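Local coordinates for N utilization substance protein B homolog (Thermotoga maritima, PDB 1TZV) that probably binds the boxA antiterminator sequence of ribosomal RNA operons and takes part in the transcription antitermination needed to express rRNA genes, at residues Phe13-Gln18 against Glu32-Glu37; Tyr90-Glu95 against Gly125-Ile130. All coordinates share one frame; numbering follows the deposited sequence.

Interaction 1 (Phe13-Gln18 against Glu32-Glu37); sequences FKALFQ and EEILDE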
ATOM      1  N   PHE A  13      -2.596  -5.505  -1.293  1.00 12.80           N
ATOM      2  CA  PHE A  13      -3.371  -5.065  -0.145  1.00 13.94           C
ATOM      3  C   PHE A  13      -4.037  -6.250   0.547  1.00 12.83           C
ATOM      4  O   PHE A  13      -3.996  -6.335   1.770  1.00 13.70           O
ATOM      5  CB  PHE A  13      -4.435  -4.050  -0.548  1.00 13.04           C
ATOM      6  CG  PHE A  13      -5.344  -3.692   0.586  1.00 13.01           C
ATOM      7  CD1 PHE A  13      -4.906  -2.847   1.595  1.00 13.72           C
ATOM      8  CD2 PHE A  13      -6.579  -4.297   0.709  1.00 13.79           C
ATOM      9  CE1 PHE A  13      -5.697  -2.622   2.732  1.00 14.81           C
ATOM     10  CE2 PHE A  13      -7.379  -4.082   1.837  1.00 15.96           C
ATOM     11  CZ  PHE A  13      -6.932  -3.244   2.847  1.00 16.99           C
ATOM     12  N   LYS A  14      -4.646  -7.155  -0.213  0.50 13.94           N
ATOM     13  CA  LYS A  14      -5.290  -8.309   0.405  0.50 15.08           C
ATOM     14  C   LYS A  14      -4.313  -9.160   1.201  0.50 14.21           C
ATOM     15  O   LYS A  14      -4.669  -9.676   2.264  0.50 16.58           O
ATOM     16  CB  LYS A  14      -5.998  -9.152  -0.655  0.50 15.66           C
ATOM     17  CG  LYS A  14      -7.187  -8.446  -1.289  0.50 20.56           C
ATOM     18  CD  LYS A  14      -7.909  -9.339  -2.289  0.50 25.14           C
ATOM     19  CE  LYS A  14      -7.009  -9.704  -3.456  0.50 31.04           C
ATOM     20  NZ  LYS A  14      -7.652 -10.677  -4.375  0.50 36.19           N
ATOM     21  N   ALA A  15      -3.082  -9.309   0.719  1.00 13.40           N
ATOM     22  CA  ALA A  15      -2.094 -10.093   1.460  1.00 13.54           C
ATOM     23  C   ALA A  15      -1.782  -9.387   2.786  1.00 13.83           C
ATOM     24  O   ALA A  15      -1.711 -10.027   3.834  1.00 15.25           O
ATOM     25  CB  ALA A  15      -0.818 -10.292   0.621  1.00 13.98           C
ATOM     26  N   LEU A  16      -1.610  -8.059   2.750  1.00 13.01           N
ATOM     27  CA  LEU A  16      -1.342  -7.290   3.966  1.00 13.47           C
ATOM     28  C   LEU A  16      -2.514  -7.409   4.943  1.00 12.96           C
ATOM     29  O   LEU A  16      -2.305  -7.603   6.134  1.00 13.42           O
ATOM     30  CB  LEU A  16      -1.116  -5.801   3.638  1.00 13.00           C
ATOM     31  CG  LEU A  16       0.130  -5.511   2.812  1.00 13.47           C
ATOM     32  CD1 LEU A  16       0.080  -4.070   2.346  1.00 15.53           C
ATOM     33  CD2 LEU A  16       1.372  -5.750   3.630  1.00 15.25           C
ATOM     34  N   PHE A  17      -3.731  -7.278   4.424  1.00 12.39           N
ATOM     35  CA  PHE A  17      -4.942  -7.379   5.249  1.00 13.89           C
ATOM     36  C   PHE A  17      -5.014  -8.761   5.916  1.00 13.36           C
ATOM     37  O   PHE A  17      -5.208  -8.875   7.141  1.00 15.52           O
ATOM     38  CB  PHE A  17      -6.145  -7.121   4.330  1.00 15.02           C
ATOM     39  CG  PHE A  17      -7.504  -7.239   5.000  1.00 15.72           C
ATOM     40  CD1 PHE A  17      -8.105  -8.488   5.193  1.00 20.57           C
ATOM     41  CD2 PHE A  17      -8.209  -6.095   5.353  1.00 16.14           C
ATOM     42  CE1 PHE A  17      -9.407  -8.591   5.732  1.00 19.65           C
ATOM     43  CE2 PHE A  17      -9.508  -6.180   5.888  1.00 16.38           C
ATOM     44  CZ  PHE A  17     -10.107  -7.435   6.078  1.00 20.00           C
ATOM     45  N   GLN A  18      -4.855  -9.813   5.128  1.00 14.43           N
ATOM     46  CA  GLN A  18      -4.925 -11.155   5.701  1.00 15.65           C
ATOM     47  C   GLN A  18      -3.827 -11.451   6.712  1.00 15.40           C
ATOM     48  O   GLN A  18      -4.052 -12.168   7.701  1.00 16.27           O
ATOM     49  CB  GLN A  18      -4.914 -12.199   4.582  1.00 20.39           C
ATOM     50  CG  GLN A  18      -6.177 -12.145   3.736  1.00 22.08           C
ATOM     51  CD  GLN A  18      -6.336 -13.344   2.838  1.00 37.22           C
ATOM     52  OE1 GLN A  18      -7.390 -13.982   2.821  1.00 53.13           O
ATOM     53  NE2 GLN A  18      -5.295 -13.662   2.080  1.00 37.88           N
ATOM     54  N   GLU A  32       0.973 -15.714  -2.261  1.00 17.70           N
ATOM     55  CA  GLU A  32       0.885 -16.832  -3.210  1.00 19.59           C
ATOM     56  C   GLU A  32      -0.482 -17.525  -3.226  1.00 21.67           C
ATOM     57  O   GLU A  32      -0.875 -18.102  -4.246  1.00 24.90           O
ATOM     58  CB  GLU A  32       1.991 -17.861  -2.947  1.00 24.63           C
ATOM     59  CG  GLU A  32       3.398 -17.346  -3.268  1.00 24.00           C
ATOM     60  CD  GLU A  32       3.525 -16.766  -4.669  1.00 23.34           C
ATOM     61  OE1 GLU A  32       3.133 -17.429  -5.654  1.00 26.12           O
ATOM     62  OE2 GLU A  32       4.027 -15.635  -4.795  1.00 22.85           O
ATOM     63  N   GLU A  33      -1.215 -17.484  -2.117  1.00 20.69           N
ATOM     64  CA  GLU A  33      -2.547 -18.096  -2.075  1.00 23.61           C
ATOM     65  C   GLU A  33      -3.525 -17.234  -2.879  1.00 25.79           C
ATOM     66  O   GLU A  33      -4.464 -17.737  -3.501  1.00 26.04           O
ATOM     67  CB  GLU A  33      -3.073 -18.195  -0.642  1.00 22.36           C
ATOM     68  CG  GLU A  33      -2.239 -19.033   0.317  1.00 34.26           C
ATOM     69  CD  GLU A  33      -2.859 -19.092   1.704  1.00 29.84           C
ATOM     70  OE1 GLU A  33      -3.759 -18.273   1.988  1.00 34.33           O
ATOM     71  OE2 GLU A  33      -2.441 -19.949   2.509  1.00 39.79           O
ATOM     72  N   ILE A  34      -3.291 -15.924  -2.860  1.00 22.18           N
ATOM     73  CA  ILE A  34      -4.141 -14.956  -3.556  1.00 19.03           C
ATOM     74  C   ILE A  34      -3.874 -14.955  -5.056  1.00 24.00           C
ATOM     75  O   ILE A  34      -4.808 -14.915  -5.867  1.00 26.20           O
ATOM     76  CB  ILE A  34      -3.901 -13.536  -2.969  1.00 18.57           C
ATOM     77  CG1 ILE A  34      -4.451 -13.492  -1.541  1.00 19.16           C
ATOM     78  CG2 ILE A  34      -4.560 -12.467  -3.827  1.00 20.57           C
ATOM     79  CD1 ILE A  34      -3.873 -12.372  -0.706  1.00 17.38           C
ATOM     80  N   LEU A  35      -2.597 -14.998  -5.426  1.00 21.20           N
ATOM     81  CA  LEU A  35      -2.222 -15.011  -6.834  1.00 21.44           C
ATOM     82  C   LEU A  35      -2.608 -16.359  -7.436  1.00 28.63           C
ATOM     83  O   LEU A  35      -2.378 -17.414  -6.846  1.00 34.45           O
ATOM     84  CB  LEU A  35      -0.711 -14.778  -7.006  1.00 20.81           C
ATOM     85  CG  LEU A  35      -0.190 -13.416  -6.521  1.00 19.45           C
ATOM     86  CD1 LEU A  35       1.325 -13.384  -6.635  1.00 19.76           C
ATOM     87  CD2 LEU A  35      -0.814 -12.280  -7.330  1.00 20.26           C
ATOM     88  N   ASP A  36      -3.235 -16.308  -8.599  1.00 27.28           N
ATOM     89  CA  ASP A  36      -3.632 -17.524  -9.291  1.00 28.99           C
ATOM     90  C   ASP A  36      -3.626 -17.263 -10.783  1.00 27.13           C
ATOM     91  O   ASP A  36      -3.073 -16.260 -11.248  1.00 26.73           O
ATOM     92  CB  ASP A  36      -5.015 -18.005  -8.822  1.00 32.09           C
ATOM     93  CG  ASP A  36      -6.097 -16.967  -9.006  1.00 30.66           C
ATOM     94  OD1 ASP A  36      -5.929 -16.078  -9.854  1.00 24.90           O
ATOM     95  OD2 ASP A  36      -7.128 -17.052  -8.309  1.00 31.60           O
ATOM     96  N   GLU A  37      -4.246 -18.170 -11.532  1.00 32.79           N
ATOM     97  CA  GLU A  37      -4.306 -18.069 -12.981  1.00 31.33           C
ATOM     98  C   GLU A  37      -4.943 -16.787 -13.507  1.00 31.25           C
ATOM     99  O   GLU A  37      -4.705 -16.407 -14.654  1.00 33.57           O
ATOM    100  CB  GLU A  37      -5.047 -19.285 -13.560  1.00 34.01           C
ATOM    101  CG  GLU A  37      -6.351 -19.613 -12.842  1.00 35.74           C
ATOM    102  CD  GLU A  37      -6.130 -20.217 -11.460  1.00 45.64           C
ATOM    103  OE1 GLU A  37      -7.099 -20.262 -10.667  1.00 55.62           O
ATOM    104  OE2 GLU A  37      -4.996 -20.660 -11.169  1.00 48.93           O
TER
HETATM  105  O   HOH W   1      -3.814 -15.781   1.327  0.68 28.19           O

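Interaction 2 (Tyr90-Glu95 against Gly125-Ile130); sequences YELLFE and GILDRI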
ATOM      1  N   TYR A  90       5.145   2.723   0.401  1.00 14.26           N
ATOM      2  CA  TYR A  90       6.093   1.897  -0.317  1.00 15.14           C
ATOM      3  C   TYR A  90       6.096   2.304  -1.789  1.00 14.75           C
ATOM      4  O   TYR A  90       7.152   2.512  -2.396  1.00 16.82           O
ATOM      5  CB  TYR A  90       5.697   0.415  -0.215  1.00 14.28           C
ATOM      6  CG  TYR A  90       6.425  -0.422  -1.246  1.00 14.49           C
ATOM      7  CD1 TYR A  90       7.784  -0.757  -1.078  1.00 16.37           C
ATOM      8  CD2 TYR A  90       5.816  -0.736  -2.461  1.00 14.18           C
ATOM      9  CE1 TYR A  90       8.505  -1.365  -2.109  1.00 17.39           C
ATOM     10  CE2 TYR A  90       6.536  -1.344  -3.500  1.00 17.68           C
ATOM     11  CZ  TYR A  90       7.874  -1.643  -3.308  1.00 18.32           C
ATOM     12  OH  TYR A  90       8.607  -2.181  -4.348  1.00 20.18           O
ATOM     13  N   GLU A  91       4.915   2.409  -2.387  1.00 14.50           N
ATOM     14  CA  GLU A  91       4.820   2.748  -3.793  1.00 16.14           C
ATOM     15  C   GLU A  91       5.400   4.138  -4.075  1.00 16.54           C
ATOM     16  O   GLU A  91       6.146   4.323  -5.057  1.00 17.77           O
ATOM     17  CB  GLU A  91       3.358   2.651  -4.253  1.00 13.96           C
ATOM     18  CG  GLU A  91       3.205   2.759  -5.747  1.00 16.59           C
ATOM     19  CD  GLU A  91       1.771   2.536  -6.172  1.00 17.27           C
ATOM     20  OE1 GLU A  91       1.022   3.531  -6.268  1.00 20.28           O
ATOM     21  OE2 GLU A  91       1.389   1.380  -6.392  1.00 16.85           O
ATOM     22  N   LEU A  92       5.066   5.102  -3.236  1.00 15.50           N
ATOM     23  CA  LEU A  92       5.581   6.470  -3.358  1.00 17.22           C
ATOM     24  C   LEU A  92       7.122   6.495  -3.361  1.00 17.05           C
ATOM     25  O   LEU A  92       7.765   7.127  -4.223  1.00 18.86           O
ATOM     26  CB  LEU A  92       5.111   7.284  -2.160  1.00 19.36           C
ATOM     27  CG  LEU A  92       4.368   8.608  -2.151  1.00 44.58           C
ATOM     28  CD1 LEU A  92       3.157   8.505  -1.227  1.00 34.03           C
ATOM     29  CD2 LEU A  92       5.306   9.688  -1.646  1.00 41.14           C
ATOM     30  N   LEU A  93       7.726   5.806  -2.403  1.00 16.78           N
ATOM     31  CA  LEU A  93       9.177   5.818  -2.265  1.00 17.92           C
ATOM     32  C   LEU A  93       9.965   4.954  -3.222  1.00 22.34           C
ATOM     33  O   LEU A  93      11.045   5.361  -3.678  1.00 21.75           O
ATOM     34  CB  LEU A  93       9.560   5.380  -0.850  1.00 18.99           C
ATOM     35  CG  LEU A  93       9.099   6.230   0.323  1.00 20.23           C
ATOM     36  CD1 LEU A  93       9.376   5.470   1.617  1.00 23.12           C
ATOM     37  CD2 LEU A  93       9.825   7.569   0.289  1.00 24.66           C
ATOM     38  N   PHE A  94       9.435   3.783  -3.551  1.00 18.67           N
ATOM     39  CA  PHE A  94      10.180   2.796  -4.317  1.00 19.92           C
ATOM     40  C   PHE A  94       9.789   2.437  -5.722  1.00 22.17           C
ATOM     41  O   PHE A  94      10.595   1.856  -6.460  1.00 24.59           O
ATOM     42  CB  PHE A  94      10.235   1.508  -3.490  1.00 20.72           C
ATOM     43  CG  PHE A  94      10.920   1.675  -2.169  1.00 20.88           C
ATOM     44  CD1 PHE A  94      12.304   1.761  -2.107  1.00 28.82           C
ATOM     45  CD2 PHE A  94      10.192   1.789  -0.989  1.00 21.33           C
ATOM     46  CE1 PHE A  94      12.953   1.955  -0.885  1.00 33.37           C
ATOM     47  CE2 PHE A  94      10.828   1.983   0.235  1.00 23.00           C
ATOM     48  CZ  PHE A  94      12.216   2.071   0.287  1.00 26.16           C
ATOM     49  N   GLU A  95       8.559   2.732  -6.100  1.00 17.90           N
ATOM     50  CA  GLU A  95       8.126   2.391  -7.432  1.00 21.48           C
ATOM     51  C   GLU A  95       8.224   3.653  -8.267  1.00 24.19           C
ATOM     52  O   GLU A  95       7.307   4.465  -8.324  1.00 22.82           O
ATOM     53  CB  GLU A  95       6.707   1.816  -7.382  1.00 19.80           C
ATOM     54  CG  GLU A  95       6.675   0.481  -6.624  1.00 19.69           C
ATOM     55  CD  GLU A  95       7.362  -0.648  -7.383  1.00 19.58           C
ATOM     56  OE1 GLU A  95       7.860  -1.601  -6.761  1.00 20.33           O
ATOM     57  OE2 GLU A  95       7.389  -0.589  -8.630  1.00 25.20           O
ATOM     58  N   GLY A 125      -5.201  12.951   3.364  1.00 15.79           N
ATOM     59  CA  GLY A 125      -4.448  13.965   4.089  1.00 17.40           C
ATOM     60  C   GLY A 125      -3.053  13.513   4.476  1.00 17.97           C
ATOM     61  O   GLY A 125      -2.060  14.257   4.299  1.00 18.85           O
ATOM     62  N   ILE A 126      -2.947  12.302   5.012  0.50 16.88           N
ATOM     63  CA  ILE A 126      -1.645  11.790   5.407  0.50 16.80           C
ATOM     64  C   ILE A 126      -0.734  11.606   4.197  0.50 15.83           C
ATOM     65  O   ILE A 126       0.430  12.021   4.210  0.50 17.59           O
ATOM     66  CB  ILE A 126      -1.770  10.439   6.129  0.50 15.42           C
ATOM     67  CG1 ILE A 126      -2.591  10.618   7.403  0.50 20.16           C
ATOM     68  CG2 ILE A 126      -0.397   9.877   6.451  0.50 16.92           C
ATOM     69  CD1 ILE A 126      -2.722   9.359   8.172  0.50 30.96           C
ATOM     70  N   LEU A 127      -1.251  10.984   3.150  1.00 14.78           N
ATOM     71  CA  LEU A 127      -0.433  10.763   1.964  1.00 16.46           C
ATOM     72  C   LEU A 127      -0.007  12.050   1.256  1.00 17.70           C
ATOM     73  O   LEU A 127       1.116  12.109   0.739  1.00 17.48           O
ATOM     74  CB  LEU A 127      -1.127   9.823   0.991  1.00 15.31           C
ATOM     75  CG  LEU A 127      -1.301   8.380   1.509  1.00 15.35           C
ATOM     76  CD1 LEU A 127      -2.071   7.587   0.487  1.00 15.21           C
ATOM     77  CD2 LEU A 127       0.050   7.716   1.778  1.00 16.35           C
ATOM     78  N   ASP A 128      -0.863  13.071   1.218  1.00 16.31           N
ATOM     79  CA  ASP A 128      -0.471  14.333   0.579  1.00 18.00           C
ATOM     80  C   ASP A 128       0.731  14.888   1.326  1.00 19.93           C
ATOM     81  O   ASP A 128       1.679  15.397   0.709  1.00 20.76           O
ATOM     82  CB  ASP A 128      -1.598  15.375   0.638  1.00 19.76           C
ATOM     83  CG  ASP A 128      -2.636  15.192  -0.446  1.00 23.24           C
ATOM     84  OD1 ASP A 128      -3.654  15.918  -0.382  1.00 28.19           O
ATOM     85  OD2 ASP A 128      -2.467  14.353  -1.356  1.00 25.85           O
ATOM     86  N   ARG A 129       0.709  14.800   2.652  1.00 17.93           N
ATOM     87  CA  ARG A 129       1.801  15.302   3.474  1.00 19.13           C
ATOM     88  C   ARG A 129       3.076  14.479   3.278  1.00 20.64           C
ATOM     89  O   ARG A 129       4.175  15.029   3.150  1.00 21.86           O
ATOM     90  CB  ARG A 129       1.368  15.342   4.950  1.00 20.45           C
ATOM     91  CG  ARG A 129       0.334  16.441   5.248  1.00 19.72           C
ATOM     92  CD  ARG A 129      -0.440  16.199   6.556  1.00 22.71           C
ATOM     93  NE  ARG A 129       0.422  16.244   7.732  1.00 26.16           N
ATOM     94  CZ  ARG A 129       0.204  15.586   8.871  1.00 27.57           C
ATOM     95  NH1 ARG A 129       1.061  15.707   9.873  1.00 27.43           N
ATOM     96  NH2 ARG A 129      -0.849  14.785   9.008  1.00 29.77           N
ATOM     97  N   ILE A 130       2.959  13.157   3.242  1.00 19.36           N
ATOM     98  CA  ILE A 130       4.138  12.328   3.032  1.00 19.28           C
ATOM     99  C   ILE A 130       4.733  12.594   1.646  1.00 17.39           C
ATOM    100  O   ILE A 130       5.957  12.716   1.504  1.00 18.73           O
ATOM    101  CB  ILE A 130       3.803  10.818   3.145  1.00 16.64           C
ATOM    102  CG1 ILE A 130       3.448  10.478   4.594  1.00 16.47           C
ATOM    103  CG2 ILE A 130       4.975   9.966   2.652  1.00 18.70           C
ATOM    104  CD1 ILE A 130       2.848   9.077   4.763  1.00 17.45           C
TER

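Interaction 1 (Phe13-Gln18 against Glu32-Glu37)
Ile34, in the last turn of helix 27-34, reaches across to Lys14, Ala15 and Gln18 on one side of helix 5-19. Its CB is directed at that helix, and the side chain divides there into two branches. With CG1 anti to the carbonyl carbon (chi1 -69°), the longer branch runs on toward Ala15 and Gln18, while CG2 is turned to Lys14. CG1 lies 3.7 Å from Gln18 NE2. Beyond it, Ile34 CD1 lies against Lys14, Ala15 and Gln18: it is 3.9 Å from both Lys14 CB and Ala15 CB, 3.5 Å from the main-chain Ala15 N and 3.4 Å from Gln18 NE2. The side chains of Gln18 and Ile34 thus run past each other in opposite directions, the amide nitrogen lying along the isoleucine. The shorter branch, Ile34 CG2, meets Lys14 CE at 3.7 Å, a contact that is tentative because Lys14 was modelled in two conformers.

No direct hydrogen bond joins the segments, but a water bridges them, donating to Glu33 OE1 at 2.6 Å and accepting a weak bond from Gln18 NE2. An alanine in place of Ile34 would lack the methyl packed against Ala15 CB and Gln18 NE2 and would probably open a gap between the two helices there.

Around this packing, Glu33 forms a salt bridge with Arg22 and Lys14 NZ, in the conformer given, a hydrogen bond with Tyr39 OH. Ala15 also touches Leu31 of helix 27-34 and Ile51 of helix 41-56, which places the contact at the edge of a three-helix packing, while Phe13 and Leu16 turn to helix 79-94.

Interaction 2 (Tyr90-Glu95 against Gly125-Ile130)
Leu92 meets Leu127 and Ile130 through its two methyl groups, one for each partner. Leu92 CD1 lies 4.4 Å from Leu127 CD2, and Leu92 CD2 lies 4.3 Å from Ile130 CG2. The leucine thus spreads its fork over residues three positions apart, nearly one turn, on helix 117-134. All three residues are buried, and the contact is purely apolar and rather loose, with the two segments well separated here: the CA atoms of Leu92 and Ile130 are 8.8 Å from each other. Leu92 reaches this position with its first torsion away from a staggered value (chi1 -126°).

The next shell fixes the end of helix 79-94, from which Leu92 projects. Tyr90 OH donates a 2.6 Å hydrogen bond to Glu95 OE1, which accepts with its anti lone pair, the one turned away from the other carboxylate oxygen; the bond ties the last turn to the first residue beyond the helix. The same Glu95 oxygen takes part in a salt bridge with Arg49, while Lys139 NZ bonds to the carbonyl oxygens of Leu92 and Glu95. Glu91, on another face, pairs with Arg9.

Leu127 and Ile130 are themselves backed by neighbouring helices, Leu127 by Leu85 and Ala88 of helix 79-94 and by Ile104 and Ala107 of helix 100-114, Ile130 by Thr89. The contact therefore continues the packing of helix 117-134 along helix 79-94 beside helix 100-114.

From the N terminus, helix 5-19 comes first and is met by the end of helix 27-34 in interaction 1, which closes a short loop of 13 intervening residues. Only much later does helix 79-94 open interaction 2, closed by helix 117-134 after 29 further residues that include helix 100-114. The two loops follow in series, neither nested nor crossed. Their centres lie 22 Å apart on opposite sides of the chain's centre, and their nearest atoms stay about 8 Å from each other. Helix 79-94 links the two regions of this all-helical NusB fold, since Phe13 of helix 5-19 packs on its Val84 and Leu87 while its Leu92 takes part in interaction 2.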